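Local coordinates for probable branched-chain amino acid ABC transporter, amino acid binding protein (Thermus thermophilus, PDB 3LKB), which probably binds branched-chain amino acids, such as the valine in this structure, for delivery to an ABC transporter, at residues G18-A23 / Q205-P210; L148-S153 / V177-S182; G235-A240 / I282-Y287. The protein carries 2 engineered substitutions. All blocks are in the same frame, centred on the assembly; numbering follows the deposited sequence.

Contact 1. Residues G18-A23 / Q205-P210. With IPA (isopropyl alcohol), chain D.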
ATOM      1  N   GLY A  18       1.700   5.195   1.519  1.00  9.81           N
ATOM      2  CA  GLY A  18       1.499   6.572   1.941  1.00  7.86           C
ATOM      3  C   GLY A  18       0.394   7.237   1.170  1.00  8.07           C
ATOM      4  O   GLY A  18      -0.377   6.568   0.492  1.00  8.37           O
ATOM      5  N   PRO A  19       0.296   8.563   1.275  1.00  7.74           N
ATOM      6  CA  PRO A  19      -0.840   9.300   0.696  1.00  8.38           C
ATOM      7  C   PRO A  19      -0.980   9.038  -0.801  1.00  8.30           C
ATOM      8  O   PRO A  19       0.041   9.017  -1.507  1.00  8.08           O
ATOM      9  CB  PRO A  19      -0.461  10.788   0.925  1.00  8.87           C
ATOM     10  CG  PRO A  19       0.559  10.780   2.052  1.00  7.44           C
ATOM     11  CD  PRO A  19       1.284   9.448   1.921  1.00  7.49           C
ATOM     12  N   THR A  20      -2.204   8.802  -1.276  1.00  9.17           N
ATOM     13  CA  THR A  20      -2.443   8.670  -2.736  1.00 10.77           C
ATOM     14  C   THR A  20      -2.145   7.258  -3.235  1.00 11.30           C
ATOM     15  O   THR A  20      -2.301   6.952  -4.435  1.00 12.34           O
ATOM     16  CB  THR A  20      -1.536   9.712  -3.431  1.00 11.17           C
ATOM     17  OG1 THR A  20      -2.248  10.963  -3.565  1.00 15.37           O
ATOM     18  CG2 THR A  20      -1.020   9.264  -4.616  1.00  8.07           C
ATOM     19  N   SER A  21      -1.747   6.378  -2.310  1.00 10.44           N
ATOM     20  CA  SER A  21      -1.313   5.040  -2.695  1.00 10.22           C
ATOM     21  C   SER A  21      -2.414   4.136  -3.307  1.00 10.26           C
ATOM     22  O   SER A  21      -2.126   3.163  -3.990  1.00 10.22           O
ATOM     23  CB  SER A  21      -0.528   4.389  -1.555  1.00 10.35           C
ATOM     24  OG  SER A  21      -1.350   4.157  -0.436  1.00 13.01           O
ATOM     25  N   ASP A  22      -3.675   4.498  -3.164  1.00 11.29           N
ATOM     26  CA  ASP A  22      -4.730   3.787  -3.923  1.00 12.06           C
ATOM     27  C   ASP A  22      -4.362   3.732  -5.422  1.00 10.49           C
ATOM     28  O   ASP A  22      -4.732   2.820  -6.141  1.00 10.36           O
ATOM     29  CB  ASP A  22      -6.118   4.492  -3.780  1.00 13.01           C
ATOM     30  CG  ASP A  22      -6.747   4.378  -2.341  1.00 20.01           C
ATOM     31  OD1 ASP A  22      -6.613   3.292  -1.680  1.00 25.25           O
ATOM     32  OD2 ASP A  22      -7.395   5.392  -1.883  1.00 22.29           O
ATOM     33  N   ALA A  23      -3.694   4.766  -5.905  1.00  9.75           N
ATOM     34  CA  ALA A  23      -3.394   4.882  -7.313  1.00  8.58           C
ATOM     35  C   ALA A  23      -1.918   4.547  -7.541  1.00  8.46           C
ATOM     36  O   ALA A  23      -1.563   3.847  -8.479  1.00  8.40           O
ATOM     37  CB  ALA A  23      -3.748   6.316  -7.825  1.00  8.49           C
ATOM     38  N   GLN A 205     -11.795  16.061  -6.845  1.00  9.61           N
ATOM     39  CA  GLN A 205     -10.441  15.825  -7.340  1.00  7.79           C
ATOM     40  C   GLN A 205      -9.659  15.138  -6.248  1.00  7.78           C
ATOM     41  O   GLN A 205      -9.141  15.762  -5.322  1.00  8.11           O
ATOM     42  CB  GLN A 205      -9.771  17.147  -7.712  1.00  8.17           C
ATOM     43  CG  GLN A 205      -8.256  17.081  -7.893  1.00  7.08           C
ATOM     44  CD  GLN A 205      -7.777  16.357  -9.194  1.00  5.71           C
ATOM     45  OE1 GLN A 205      -8.514  15.597  -9.821  1.00  6.70           O
ATOM     46  NE2 GLN A 205      -6.516  16.584  -9.565  1.00  3.93           N
ATOM     47  N   ASN A 206      -9.505  13.838  -6.363  1.00  8.23           N
ATOM     48  CA  ASN A 206      -8.947  13.093  -5.259  1.00  8.15           C
ATOM     49  C   ASN A 206      -8.543  11.709  -5.728  1.00  8.26           C
ATOM     50  O   ASN A 206      -8.704  11.401  -6.918  1.00  8.61           O
ATOM     51  CB  ASN A 206     -10.052  12.992  -4.210  1.00  9.05           C
ATOM     52  CG  ASN A 206      -9.537  13.145  -2.796  1.00  9.47           C
ATOM     53  OD1 ASN A 206      -8.427  12.716  -2.493  1.00 11.38           O
ATOM     54  ND2 ASN A 206     -10.339  13.769  -1.924  1.00  7.66           N
ATOM     55  N   VAL A 207      -8.011  10.881  -4.827  1.00  7.20           N
ATOM     56  CA  VAL A 207      -7.921   9.460  -5.093  1.00  7.39           C
ATOM     57  C   VAL A 207      -9.219   8.890  -4.575  1.00  8.59           C
ATOM     58  O   VAL A 207     -10.018   9.626  -3.989  1.00  8.91           O
ATOM     59  CB  VAL A 207      -6.722   8.736  -4.433  1.00  6.81           C
ATOM     60  CG1 VAL A 207      -5.433   8.910  -5.295  1.00  4.59           C
ATOM     61  CG2 VAL A 207      -6.535   9.189  -2.959  1.00  7.97           C
ATOM     62  N   ALA A 208      -9.413   7.593  -4.789  1.00  8.46           N
ATOM     63  CA  ALA A 208     -10.690   6.962  -4.568  1.00  9.37           C
ATOM     64  C   ALA A 208     -11.148   6.780  -3.099  1.00  9.16           C
ATOM     65  O   ALA A 208     -12.341   6.820  -2.848  1.00  9.84           O
ATOM     66  CB  ALA A 208     -10.747   5.639  -5.321  1.00  8.95           C
ATOM     67  N   GLY A 209     -10.241   6.529  -2.148  1.00  9.57           N
ATOM     68  CA  GLY A 209     -10.647   6.275  -0.719  1.00  7.54           C
ATOM     69  C   GLY A 209     -11.377   7.454  -0.063  1.00  8.09           C
ATOM     70  O   GLY A 209     -12.454   7.307   0.473  1.00  7.53           O
ATOM     71  N   PRO A 210     -10.811   8.670  -0.123  1.00  8.72           N
ATOM     72  CA  PRO A 210     -11.640   9.792   0.410  1.00  8.74           C
ATOM     73  C   PRO A 210     -13.001   9.978  -0.287  1.00  9.18           C
ATOM     74  O   PRO A 210     -14.034  10.288   0.367  1.00  9.49           O
ATOM     75  CB  PRO A 210     -10.750  11.015   0.199  1.00  8.64           C
ATOM     76  CG  PRO A 210      -9.281  10.389   0.274  1.00  9.01           C
ATOM     77  CD  PRO A 210      -9.453   9.095  -0.508  1.00  7.35           C
TER
HETATM   78  C1  IPA D4571      -4.531   8.091   0.742  1.00 30.90           C
HETATM   79  C2  IPA D4571      -4.353   6.695   0.151  1.00 30.17           C
HETATM   80  C3  IPA D4571      -4.753   5.559   1.103  1.00 32.33           C
HETATM   81  O2  IPA D4571      -5.025   6.611  -1.086  1.00 28.19           O

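Contact 2. Residues L148-S153 / V177-S182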
ATOM      1  N   LEU A 148     -16.702  21.948  -4.919  1.00 11.40           N
ATOM      2  CA  LEU A 148     -15.539  21.182  -5.233  1.00 11.39           C
ATOM      3  C   LEU A 148     -15.007  20.599  -3.939  1.00 11.42           C
ATOM      4  O   LEU A 148     -14.935  21.301  -2.925  1.00 11.79           O
ATOM      5  CB  LEU A 148     -14.476  22.054  -5.907  1.00 12.18           C
ATOM      6  CG  LEU A 148     -14.830  22.842  -7.194  1.00 14.68           C
ATOM      7  CD1 LEU A 148     -13.561  23.526  -7.777  1.00 16.27           C
ATOM      8  CD2 LEU A 148     -15.528  22.008  -8.270  1.00 14.64           C
ATOM      9  N   VAL A 149     -14.640  19.312  -3.982  1.00 10.66           N
ATOM     10  CA  VAL A 149     -13.925  18.643  -2.900  1.00  9.88           C
ATOM     11  C   VAL A 149     -12.624  18.003  -3.413  1.00  8.80           C
ATOM     12  O   VAL A 149     -12.642  17.187  -4.306  1.00  9.26           O
ATOM     13  CB  VAL A 149     -14.820  17.562  -2.203  1.00 10.58           C
ATOM     14  CG1 VAL A 149     -13.997  16.686  -1.266  1.00  9.77           C
ATOM     15  CG2 VAL A 149     -15.911  18.218  -1.428  1.00 10.13           C
ATOM     16  N   VAL A 150     -11.528  18.284  -2.738  1.00  7.95           N
ATOM     17  CA  VAL A 150     -10.227  18.259  -3.310  1.00  7.81           C
ATOM     18  C   VAL A 150      -9.216  17.748  -2.293  1.00  8.61           C
ATOM     19  O   VAL A 150      -9.340  17.983  -1.076  1.00  9.05           O
ATOM     20  CB  VAL A 150      -9.948  19.675  -3.727  1.00  8.25           C
ATOM     21  CG1 VAL A 150      -8.690  20.236  -3.160  1.00  9.16           C
ATOM     22  CG2 VAL A 150     -10.103  19.833  -5.182  1.00  9.27           C
ATOM     23  N   HIS A 151      -8.247  16.987  -2.782  1.00  8.06           N
ATOM     24  CA  HIS A 151      -7.228  16.435  -1.934  1.00  7.97           C
ATOM     25  C   HIS A 151      -6.371  17.596  -1.432  1.00  8.35           C
ATOM     26  O   HIS A 151      -6.148  18.597  -2.173  1.00  7.11           O
ATOM     27  CB  HIS A 151      -6.393  15.473  -2.771  1.00  8.12           C
ATOM     28  CG  HIS A 151      -5.383  14.704  -1.990  1.00  8.88           C
ATOM     29  ND1 HIS A 151      -4.084  15.145  -1.819  1.00  6.28           N
ATOM     30  CD2 HIS A 151      -5.485  13.534  -1.305  1.00  8.18           C
ATOM     31  CE1 HIS A 151      -3.430  14.266  -1.075  1.00  6.68           C
ATOM     32  NE2 HIS A 151      -4.255  13.282  -0.754  1.00  7.62           N
ATOM     33  N   PRO A 152      -5.868  17.481  -0.180  1.00  8.56           N
ATOM     34  CA  PRO A 152      -5.138  18.626   0.397  1.00  8.84           C
ATOM     35  C   PRO A 152      -3.718  18.615  -0.106  1.00  8.94           C
ATOM     36  O   PRO A 152      -2.843  18.173   0.586  1.00 10.28           O
ATOM     37  CB  PRO A 152      -5.164  18.345   1.910  1.00  7.81           C
ATOM     38  CG  PRO A 152      -6.099  17.078   2.072  1.00  8.42           C
ATOM     39  CD  PRO A 152      -5.906  16.359   0.780  1.00  8.57           C
ATOM     40  N   SER A 153      -3.493  19.046  -1.329  1.00  9.59           N
ATOM     41  CA  SER A 153      -2.145  19.058  -1.858  1.00  9.61           C
ATOM     42  C   SER A 153      -2.228  19.807  -3.115  1.00  8.87           C
ATOM     43  O   SER A 153      -3.318  20.072  -3.597  1.00  9.29           O
ATOM     44  CB  SER A 153      -1.655  17.638  -2.179  1.00 10.42           C
ATOM     45  OG  SER A 153      -2.602  16.954  -2.966  1.00  8.93           O
ATOM     46  N   VAL A 177     -15.272  25.374  -1.824  1.00 21.40           N
ATOM     47  CA  VAL A 177     -14.231  24.409  -2.042  1.00 20.86           C
ATOM     48  C   VAL A 177     -13.533  23.997  -0.747  1.00 21.23           C
ATOM     49  O   VAL A 177     -13.001  24.820   0.035  1.00 20.87           O
ATOM     50  CB  VAL A 177     -13.292  24.736  -3.262  1.00 21.67           C
ATOM     51  CG1 VAL A 177     -13.613  26.059  -3.911  1.00 23.34           C
ATOM     52  CG2 VAL A 177     -11.803  24.556  -2.979  1.00 20.28           C
ATOM     53  N   GLN A 178     -13.609  22.696  -0.527  1.00 20.67           N
ATOM     54  CA  GLN A 178     -13.128  22.027   0.643  1.00 21.26           C
ATOM     55  C   GLN A 178     -12.031  21.025   0.297  1.00 20.37           C
ATOM     56  O   GLN A 178     -12.116  20.292  -0.685  1.00 19.33           O
ATOM     57  CB  GLN A 178     -14.258  21.207   1.258  1.00 21.94           C
ATOM     58  CG  GLN A 178     -15.333  21.974   2.001  1.00 27.24           C
ATOM     59  CD  GLN A 178     -14.827  22.643   3.249  1.00 30.80           C
ATOM     60  OE1 GLN A 178     -14.167  22.021   4.076  1.00 34.50           O
ATOM     61  NE2 GLN A 178     -15.132  23.928   3.386  1.00 33.68           N
ATOM     62  N   GLU A 179     -11.064  20.920   1.156  1.00 20.41           N
ATOM     63  CA  GLU A 179     -10.000  19.996   1.082  1.00 20.09           C
ATOM     64  C   GLU A 179     -10.293  18.825   2.004  1.00 19.50           C
ATOM     65  O   GLU A 179     -10.497  19.024   3.133  1.00 19.82           O
ATOM     66  CB  GLU A 179      -8.691  20.727   1.401  1.00 20.25           C
ATOM     67  CG  GLU A 179      -8.047  21.327   0.166  1.00 22.67           C
ATOM     68  CD  GLU A 179      -6.919  22.349   0.369  1.00 28.47           C
ATOM     69  OE1 GLU A 179      -6.028  22.164   1.177  1.00 31.28           O
ATOM     70  OE2 GLU A 179      -6.889  23.346  -0.337  1.00 30.05           O
ATOM     71  N   VAL A 180     -10.367  17.622   1.466  1.00 18.44           N
ATOM     72  CA  VAL A 180     -10.560  16.397   2.227  1.00 17.87           C
ATOM     73  C   VAL A 180      -9.548  15.315   1.847  1.00 18.41           C
ATOM     74  O   VAL A 180      -9.464  14.909   0.733  1.00 18.63           O
ATOM     75  CB  VAL A 180     -12.010  15.830   2.103  1.00 20.00           C
ATOM     76  CG1 VAL A 180     -12.231  14.642   2.913  1.00 20.00           C
ATOM     77  CG2 VAL A 180     -13.024  16.841   2.349  1.00 20.00           C
ATOM     78  N   GLY A 181      -8.791  14.855   2.827  1.00 18.21           N
ATOM     79  CA  GLY A 181      -7.814  13.804   2.657  1.00 17.54           C
ATOM     80  C   GLY A 181      -8.190  12.430   3.124  1.00 17.01           C
ATOM     81  O   GLY A 181      -9.301  12.184   3.426  1.00 16.88           O
ATOM     82  N   SER A 182      -7.244  11.525   3.179  1.00 17.03           N
ATOM     83  CA  SER A 182      -7.579  10.176   3.580  1.00 18.85           C
ATOM     84  C   SER A 182      -7.806  10.162   5.099  1.00 18.19           C
ATOM     85  O   SER A 182      -7.329  11.051   5.799  1.00 18.61           O
ATOM     86  CB  SER A 182      -6.461   9.220   3.154  1.00 19.31           C
ATOM     87  OG  SER A 182      -5.240   9.667   3.764  1.00 23.07           O
TER

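Contact 3. Residues G235-A240 / I282-Y287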
ATOM      1  N   GLY A 235     -13.130   4.413 -11.519  1.00  9.92           N
ATOM      2  CA  GLY A 235     -12.891   3.077 -11.983  1.00  8.38           C
ATOM      3  C   GLY A 235     -13.275   2.051 -10.929  1.00  9.65           C
ATOM      4  O   GLY A 235     -13.878   2.375  -9.885  1.00  8.83           O
ATOM      5  N   PRO A 236     -12.855   0.799 -11.163  1.00 10.16           N
ATOM      6  CA  PRO A 236     -13.139  -0.333 -10.286  1.00 10.20           C
ATOM      7  C   PRO A 236     -12.657  -0.158  -8.874  1.00 11.32           C
ATOM      8  O   PRO A 236     -13.261  -0.712  -7.969  1.00 12.45           O
ATOM      9  CB  PRO A 236     -12.402  -1.490 -10.975  1.00  9.25           C
ATOM     10  CG  PRO A 236     -12.408  -1.147 -12.369  1.00  7.41           C
ATOM     11  CD  PRO A 236     -12.156   0.358 -12.393  1.00  8.92           C
ATOM     12  N   ASP A 237     -11.595   0.609  -8.676  1.00 12.27           N
ATOM     13  CA  ASP A 237     -11.190   1.013  -7.334  1.00 13.79           C
ATOM     14  C   ASP A 237     -12.290   1.732  -6.560  1.00 13.51           C
ATOM     15  O   ASP A 237     -12.577   1.355  -5.415  1.00 14.95           O
ATOM     16  CB  ASP A 237      -9.931   1.879  -7.381  1.00 14.10           C
ATOM     17  CG  ASP A 237      -9.029   1.506  -8.550  1.00 21.01           C
ATOM     18  OD1 ASP A 237      -8.107   0.713  -8.244  1.00 21.48           O
ATOM     19  OD2 ASP A 237      -9.320   1.931  -9.773  1.00 25.01           O
ATOM     20  N   LEU A 238     -12.918   2.756  -7.140  1.00 12.82           N
ATOM     21  CA  LEU A 238     -14.001   3.426  -6.420  1.00 12.12           C
ATOM     22  C   LEU A 238     -15.145   2.463  -6.105  1.00 12.04           C
ATOM     23  O   LEU A 238     -15.702   2.466  -5.004  1.00 12.28           O
ATOM     24  CB  LEU A 238     -14.527   4.646  -7.183  1.00 12.65           C
ATOM     25  CG  LEU A 238     -15.392   5.696  -6.448  1.00 14.69           C
ATOM     26  CD1 LEU A 238     -15.393   7.022  -7.154  1.00 21.15           C
ATOM     27  CD2 LEU A 238     -16.780   5.266  -6.582  1.00 21.14           C
ATOM     28  N   ILE A 239     -15.513   1.635  -7.060  1.00 11.70           N
ATOM     29  CA  ILE A 239     -16.603   0.685  -6.822  1.00 11.47           C
ATOM     30  C   ILE A 239     -16.276  -0.259  -5.673  1.00 11.52           C
ATOM     31  O   ILE A 239     -17.119  -0.538  -4.821  1.00 13.51           O
ATOM     32  CB  ILE A 239     -16.925  -0.138  -8.107  1.00 11.68           C
ATOM     33  CG1 ILE A 239     -17.252   0.815  -9.291  1.00  9.42           C
ATOM     34  CG2 ILE A 239     -17.951  -1.265  -7.814  1.00  8.47           C
ATOM     35  CD1 ILE A 239     -18.473   1.776  -9.067  1.00 10.59           C
ATOM     36  N   ALA A 240     -15.060  -0.736  -5.628  1.00 10.60           N
ATOM     37  CA  ALA A 240     -14.669  -1.660  -4.593  1.00 10.80           C
ATOM     38  C   ALA A 240     -14.759  -1.018  -3.193  1.00 11.26           C
ATOM     39  O   ALA A 240     -15.083  -1.709  -2.203  1.00 11.96           O
ATOM     40  CB  ALA A 240     -13.222  -2.164  -4.842  1.00  8.83           C
ATOM     41  N   ILE A 282      -5.095  -6.037 -11.528  1.00 18.84           N
ATOM     42  CA  ILE A 282      -5.276  -6.319 -12.943  1.00 19.49           C
ATOM     43  C   ILE A 282      -6.358  -5.373 -13.504  1.00 19.73           C
ATOM     44  O   ILE A 282      -6.198  -4.818 -14.595  1.00 20.15           O
ATOM     45  CB  ILE A 282      -5.758  -7.784 -13.227  1.00 20.38           C
ATOM     46  CG1 ILE A 282      -4.721  -8.897 -12.898  1.00 22.25           C
ATOM     47  CG2 ILE A 282      -6.278  -7.918 -14.643  1.00 19.35           C
ATOM     48  CD1 ILE A 282      -3.329  -8.477 -12.997  1.00 28.89           C
ATOM     49  N   GLU A 283      -7.434  -5.160 -12.753  1.00 19.04           N
ATOM     50  CA  GLU A 283      -8.531  -4.362 -13.287  1.00 18.95           C
ATOM     51  C   GLU A 283      -8.496  -2.865 -12.996  1.00 17.28           C
ATOM     52  O   GLU A 283      -9.379  -2.132 -13.432  1.00 16.82           O
ATOM     53  CB  GLU A 283      -9.889  -4.964 -12.919  1.00 19.87           C
ATOM     54  CG  GLU A 283     -10.155  -5.127 -11.467  1.00 25.06           C
ATOM     55  CD  GLU A 283     -11.431  -5.973 -11.169  1.00 34.19           C
ATOM     56  OE1 GLU A 283     -11.971  -5.828 -10.030  1.00 33.86           O
ATOM     57  OE2 GLU A 283     -11.870  -6.777 -12.063  1.00 35.21           O
ATOM     58  N   SER A 284      -7.503  -2.413 -12.236  1.00 14.73           N
ATOM     59  CA  SER A 284      -7.469  -1.025 -11.885  1.00 12.95           C
ATOM     60  C   SER A 284      -7.180  -0.177 -13.107  1.00 11.44           C
ATOM     61  O   SER A 284      -6.340  -0.533 -13.923  1.00 11.37           O
ATOM     62  CB  SER A 284      -6.392  -0.802 -10.851  1.00 13.77           C
ATOM     63  OG  SER A 284      -6.477   0.509 -10.336  1.00 13.85           O
ATOM     64  N   VAL A 285      -7.863   0.950 -13.237  1.00  9.43           N
ATOM     65  CA  VAL A 285      -7.546   1.883 -14.297  1.00  8.42           C
ATOM     66  C   VAL A 285      -6.140   2.446 -14.097  1.00  9.11           C
ATOM     67  O   VAL A 285      -5.488   2.836 -15.053  1.00  8.91           O
ATOM     68  CB  VAL A 285      -8.577   3.013 -14.403  1.00  9.03           C
ATOM     69  CG1 VAL A 285      -8.350   4.088 -13.296  1.00  5.97           C
ATOM     70  CG2 VAL A 285      -8.575   3.635 -15.837  1.00  7.82           C
ATOM     71  N   ASN A 286      -5.633   2.413 -12.864  1.00  9.42           N
ATOM     72  CA  ASN A 286      -4.250   2.889 -12.624  1.00  9.60           C
ATOM     73  C   ASN A 286      -3.107   1.934 -13.010  1.00  8.65           C
ATOM     74  O   ASN A 286      -2.000   2.347 -13.370  1.00  8.83           O
ATOM     75  CB  ASN A 286      -4.164   3.527 -11.249  1.00  8.98           C
ATOM     76  CG  ASN A 286      -5.052   4.763 -11.189  1.00 10.79           C
ATOM     77  OD1 ASN A 286      -4.963   5.628 -12.072  1.00 12.55           O
ATOM     78  ND2 ASN A 286      -5.964   4.813 -10.249  1.00  9.56           N
ATOM     79  N   TYR A 287      -3.413   0.653 -13.002  1.00  8.09           N
ATOM     80  CA  TYR A 287      -2.566  -0.336 -13.636  1.00  7.36           C
ATOM     81  C   TYR A 287      -2.546  -0.063 -15.136  1.00  7.05           C
ATOM     82  O   TYR A 287      -1.504  -0.031 -15.741  1.00  8.40           O
ATOM     83  CB  TYR A 287      -3.111  -1.724 -13.283  1.00  8.05           C
ATOM     84  CG  TYR A 287      -2.193  -2.865 -13.582  1.00  8.23           C
ATOM     85  CD1 TYR A 287      -1.048  -3.046 -12.838  1.00 10.29           C
ATOM     86  CD2 TYR A 287      -2.456  -3.743 -14.643  1.00 12.01           C
ATOM     87  CE1 TYR A 287      -0.187  -4.071 -13.094  1.00 14.03           C
ATOM     88  CE2 TYR A 287      -1.579  -4.816 -14.932  1.00 13.44           C
ATOM     89  CZ  TYR A 287      -0.435  -4.953 -14.142  1.00 14.91           C
ATOM     90  OH  TYR A 287       0.468  -5.958 -14.344  1.00 14.49           O
TER

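Contact 1. Residues G18-A23 / Q205-P210
Asp22 and Gly209 make the polar link. Gly209 N donates to Asp22 OD2 at 3.1 Å. The bond is bent, with 140° at the hydrogen, and the N-H meets the oxygen from above the carboxylate plane. Asp22 CG lies anti to its own carbonyl carbon (chi1 -69°), which carries the carboxylate across to the start of helix 208-220. Gly209 has no side chain, so OD2 can come close to its backbone.

An isopropyl alcohol, probably from the crystallisation liquor, lies beside this bond. The alcohol O2 donates to Asp22 OD2 at 2.8 Å and accepts from Asp22 N. Two donors therefore grip OD2.

The apolar part rests on Val207, whose side chain points at the other segment. Val207 CG1 packs on Ala23 CB at 4.0 Å and lies 3.8 Å from Thr20 O. Its CG2 branch turns to the alcohol O2. The Thr20 and Val207 side chains cross at about a right angle. Thr20 OG1 is buried here and has no partner anywhere in the model.

Within 18-23, a type II beta turn from Gly18 to Ser21 leads into helix 21-41. Gly18 O accepts from both Ser21 N and Ser21 OG.

Thr20 belongs to the valine pocket and also touches Tyr82. The arrangement is typical of the ligand cleft of a periplasmic binding protein, where loops and helix starts from two lobes meet beside the bound amino acid.

Contact 2. Residues L148-S153 / V177-S182
Val150 overlaps the side chain of Glu179, the two lying side by side and pointing the same way. CG1 of Val150 touches CG of Glu179 at 3.6 Å. The two residues are a bridge pair between parallel strands. Strand 173-179 is an outermost strand of the sheet within this chain, and strand 145-150 lies between it and strand 201-205. The link between the two strands runs through helices 154-157 and 160-170, a beta-alpha-beta crossover. Helix 160-170 covers the face that bears Leu148, Val150 and Val177.

Three backbone bonds hold the pair together. Gln178 N donates to Leu148 O, Val150 N to Gln178 O, and Val180 N to Val150 O at 2.8 Å. The strand axes differ in direction by 19°.

On the Leu148 face, Leu148 CB meets Val177 CB at 3.9 Å. On the other face, Val149 CG1 packs on Val180 CG2 at 3.7 Å. This CG1 is anti to the backbone N (chi1 169°), and that sends it forward to Val180 rather than to its bridge partner Gln178. Phe194 and Leu190 of helix 188-196 cover this side.

Beyond Val150 the strands give way to loops. Glu179 extends beyond CG and brings OE1 to 3.7 Å from Pro152 CA; the same oxygen forms a salt bridge with Arg157. Pro152 is the centre of an inverse gamma turn, and Pro152 CG rests 3.6 Å from Gly181 N. Pro152 CD lies over the centre of the His151 ring, 3.2 Å above the plane. His151 ND1 and Ser153 OG share a hydrogen bond of 2.6 Å.

Contact 3. Residues G235-A240 / I282-Y287
Asp237 reaches across to Ser284 with one carboxylate oxygen. Ser284 OG donates to Asp237 OD1 at 2.7 Å. Asp237 OD1 accepts with its syn lone pair, on the side of the other oxygen. Asp237 OD2 is therefore also near, 3.2 Å from Ser284 OG. Asp237 OD2 also lies 3.9 Å from Val285 N, too far for a hydrogen bond.

Ser284 OG is anti to the backbone N (chi1 -171°). From there it serves two partners. Ser284 OG donates a hydrogen bond to Asp237 and accepts one from Asn286 N at 3.3 Å, with 149° at the hydrogen. Asp237 CG sits beside its own backbone N, with chi1 at -31°. That is well short of a staggered value, so the side chain is turned partly toward an eclipsed shape.

The motif is an N-cap. Ser284 precedes helix 285-308, and its OG holds the Asn286 N-H at the first turn. Asp237 stands behind this cap as a second-shell partner and, by accepting from Ser284 OG, would orient the serine hydroxyl. It comes from the first turn of helix 236-242, for which Gly235 takes the N-cap position. The N-terminal end of helix 285-308, close by, would probably favour the negative charge of Asp237.

Pro236 makes the other touch. Pro236 CG rests 3.4 Å from Glu283 O. Pro236 CB also meets the Glu283 side chain at CG, 4.3 Å away. Outside the two segments, Asn286 packs on Ala23 and Pro26 of helix 21-41, and Ser284 also touches Pro26.

Overall arrangement
Contact 1 sits between the other two. Its centre is about 11 Å from that of contact 2 and about 12 Å from that of contact 3. Contacts 2 and 3 are about 21 Å apart between centres and do not touch. Along the chain, both segments of contact 2 fall between those of contact 1, and contact 3 follows. Gln205, at the end of strand 201-205, bonds through its backbone to Val149 and His151, which ties contact 1 to the sheet of contact 2. On the other flank Ala208 packs on Leu238. Contacts 1 and 3 probably bridge the two lobes, consistent with a closed, valine-bound cleft. Contact 2 lies within the sheet of one lobe.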